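Local coordinates for phosphoenolpyruvate-protein phosphotransferase (Acinetobacter sp., PDB 3CI6) that probably transfers the phosphoryl group of phosphoenolpyruvate to a protein histidine in a sugar-transport system, this piece being its GAF domain, at residues Q17-S22 against C154-G159. Numbering follows the deposited sequence. Where two conformers were deposited one is given.
Sequences QEINSS and CAQLSG
Gln156 of helix 144-167 reaches across to Ile19 and Asn20 near the end of helix 7-20, a long side chain carrying its terminal amide from one helix to the next. From CB the chain runs fully extended, CG anti to the backbone N (chi1 178°), which brings the amide over to the other helix. There Gln156 CD lies 3.8 Å from Ile19 CG2, and Gln156 OE1 sits against aliphatic carbon, 3.9 Å from Ile19 CD1; this buried oxygen has no polar partner in the model. Gln156 NE2, at the tip, reaches the backbone of helix 7-20, 3.6 Å from both Ile19 CG2 and Asn20 CB. The 3.5 Å approach of Gln156 NE2 to Asn20 N brings two donors together and is no bond. Instead Gln156 NE2 donates to Val16 O of that helix and to a water oxygen 3.0 Å away, which also accepts from Asn20 ND2. That ND2 has a further acceptor, Met123 O of the second subunit. The contact thus packs the N-terminal helix 7-20 onto helix 144-167, with helix 25-40 alongside, at the interface with the second subunit. Its chemistry is lopsided: polar bonding fixes the amide through its nitrogen, while its oxygen is left to hydrocarbon packing.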
ATOM      1  N   GLN B  17      -0.737   9.390  -0.788  1.00  8.45           N
ATOM      2  CA  GLN B  17      -0.897  10.159  -2.024  1.00  9.28           C
ATOM      3  C   GLN B  17       0.413  10.781  -2.455  1.00  8.56           C
ATOM      4  O   GLN B  17       0.739  10.741  -3.631  1.00  9.95           O
ATOM      5  CB  GLN B  17      -2.052  11.157  -1.903  1.00  9.65           C
ATOM      6  CG  GLN B  17      -3.370  10.371  -1.814  1.00 12.04           C
ATOM      7  CD  GLN B  17      -4.591  11.091  -2.256  1.00 16.06           C
ATOM      8  OE1 GLN B  17      -5.238  11.786  -1.455  1.00 18.23           O
ATOM      9  NE2 GLN B  17      -4.971  10.882  -3.534  1.00 21.21           N
ATOM     10  N   GLU B  18       1.195  11.273  -1.508  1.00  8.54           N
ATOM     11  CA  GLU B  18       2.491  11.838  -1.858  1.00 10.25           C
ATOM     12  C   GLU B  18       3.419  10.747  -2.376  1.00 10.59           C
ATOM     13  O   GLU B  18       4.128  10.964  -3.380  1.00 11.91           O
ATOM     14  CB  GLU B  18       3.095  12.575  -0.667  1.00 10.29           C
ATOM     15  CG  GLU B  18       4.260  13.475  -1.051  1.00 12.19           C
ATOM     16  CD  GLU B  18       4.939  14.156   0.133  1.00 13.27           C
ATOM     17  OE1 GLU B  18       4.527  13.988   1.300  1.00 16.88           O
ATOM     18  OE2 GLU B  18       5.931  14.868  -0.143  1.00 18.51           O
ATOM     19  N   ILE B  19       3.428   9.576  -1.754  1.00 10.24           N
ATOM     20  CA  ILE B  19       4.247   8.461  -2.280  1.00 11.16           C
ATOM     21  C   ILE B  19       3.750   8.035  -3.672  1.00 11.17           C
ATOM     22  O   ILE B  19       4.531   7.763  -4.601  1.00 11.62           O
ATOM     23  CB  ILE B  19       4.253   7.269  -1.321  1.00 11.05           C
ATOM     24  CG1 ILE B  19       4.963   7.614  -0.018  1.00 10.91           C
ATOM     25  CG2 ILE B  19       4.928   6.053  -1.963  1.00 10.18           C
ATOM     26  CD1 ILE B  19       4.745   6.601   1.101  1.00 13.26           C
ATOM     27  N   ASN B  20       2.431   7.958  -3.823  1.00  9.40           N
ATOM     28  CA  ASN B  20       1.831   7.434  -5.030  1.00 10.84           C
ATOM     29  C   ASN B  20       2.173   8.278  -6.242  1.00 11.17           C
ATOM     30  O   ASN B  20       2.439   7.704  -7.316  1.00 10.88           O
ATOM     31  CB  ASN B  20       0.337   7.251  -4.801  1.00  9.75           C
ATOM     32  CG  ASN B  20      -0.358   6.666  -5.979  1.00 11.96           C
ATOM     33  OD1 ASN B  20      -1.140   7.359  -6.636  1.00 12.52           O
ATOM     34  ND2 ASN B  20      -0.076   5.397  -6.295  1.00  9.94           N
ATOM     35  N   SER B  21       2.268   9.600  -6.051  0.50 10.73           N
ATOM     36  CA  SER B  21       2.537  10.575  -7.121  0.50 11.27           C
ATOM     37  C   SER B  21       4.006  10.949  -7.235  0.50 10.64           C
ATOM     38  O   SER B  21       4.357  11.914  -7.929  0.50  9.87           O
ATOM     39  CB  SER B  21       1.771  11.860  -6.860  0.50 11.86           C
ATOM     40  OG  SER B  21       0.384  11.635  -6.912  0.50 13.00           O
ATOM     41  N   SER B  22       4.862  10.250  -6.517  1.00 10.52           N
ATOM     42  CA  SER B  22       6.292  10.487  -6.617  1.00 10.88           C
ATOM     43  C   SER B  22       6.816   9.782  -7.854  1.00 11.58           C
ATOM     44  O   SER B  22       6.244   8.778  -8.258  1.00 12.25           O
ATOM     45  CB  SER B  22       7.000  10.011  -5.358  1.00 11.11           C
ATOM     46  OG  SER B  22       7.000   8.632  -5.242  1.00 14.96           O
ATOM     47  N   CYS B 154       3.969   0.121   4.298  1.00  6.37           N
ATOM     48  CA  CYS B 154       4.906  -0.830   3.724  1.00  6.13           C
ATOM     49  C   CYS B 154       4.266  -1.576   2.530  1.00  6.25           C
ATOM     50  O   CYS B 154       4.936  -1.900   1.532  1.00  6.08           O
ATOM     51  CB  CYS B 154       5.385  -1.823   4.768  1.00  6.32           C
ATOM     52  SG  CYS B 154       6.604  -1.146   5.894  1.00  6.99           S
ATOM     53  N   ALA B 155       2.961  -1.862   2.630  1.00  5.42           N
ATOM     54  CA  ALA B 155       2.271  -2.586   1.557  1.00  6.31           C
ATOM     55  C   ALA B 155       2.212  -1.727   0.308  1.00  6.60           C
ATOM     56  O   ALA B 155       2.328  -2.251  -0.833  1.00  7.21           O
ATOM     57  CB  ALA B 155       0.888  -2.907   2.008  1.00  8.01           C
ATOM     58  N   GLN B 156       2.088  -0.421   0.480  1.00  6.72           N
ATOM     59  CA  GLN B 156       2.133   0.475  -0.683  1.00  7.38           C
ATOM     60  C   GLN B 156       3.516   0.445  -1.300  1.00  6.26           C
ATOM     61  O   GLN B 156       3.679   0.296  -2.545  1.00  6.34           O
ATOM     62  CB  GLN B 156       1.810   1.907  -0.312  1.00  7.66           C
ATOM     63  CG  GLN B 156       1.900   2.834  -1.507  1.00  7.35           C
ATOM     64  CD  GLN B 156       1.627   4.260  -1.180  1.00  9.45           C
ATOM     65  OE1 GLN B 156       1.565   4.643  -0.002  1.00 14.30           O
ATOM     66  NE2 GLN B 156       1.472   5.072  -2.192  1.00  8.21           N
ATOM     67  N   LEU B 157       4.552   0.545  -0.472  0.50  6.05           N
ATOM     68  CA  LEU B 157       5.917   0.544  -1.023  0.50  6.41           C
ATOM     69  C   LEU B 157       6.257  -0.795  -1.636  0.50  5.62           C
ATOM     70  O   LEU B 157       7.077  -0.865  -2.539  0.50  5.72           O
ATOM     71  CB  LEU B 157       6.971   0.926   0.014  0.50  6.89           C
ATOM     72  CG  LEU B 157       7.062   2.397   0.387  0.50  8.25           C
ATOM     73  CD1 LEU B 157       8.075   2.492   1.494  0.50 12.72           C
ATOM     74  CD2 LEU B 157       7.396   3.315  -0.764  0.50 11.54           C
ATOM     75  N   SER B 158       5.636  -1.867  -1.161  1.00  5.51           N
ATOM     76  CA  SER B 158       6.029  -3.186  -1.682  1.00  5.29           C
ATOM     77  C   SER B 158       5.902  -3.278  -3.191  1.00  4.94           C
ATOM     78  O   SER B 158       6.781  -3.839  -3.869  1.00  6.54           O
ATOM     79  CB  SER B 158       5.248  -4.283  -0.980  1.00  6.16           C
ATOM     80  OG  SER B 158       3.923  -4.377  -1.440  1.00  6.14           O
ATOM     81  N   GLY B 159       4.828  -2.710  -3.764  1.00  5.17           N
ATOM     82  CA  GLY B 159       4.660  -2.710  -5.207  1.00  6.38           C
ATOM     83  C   GLY B 159       5.500  -1.705  -5.938  1.00  6.17           C
ATOM     84  O   GLY B 159       5.925  -1.979  -7.041  1.00  6.09           O
TER
HETATM   85  O   HOH W   1       2.152   4.009  -4.961  1.00 17.89           O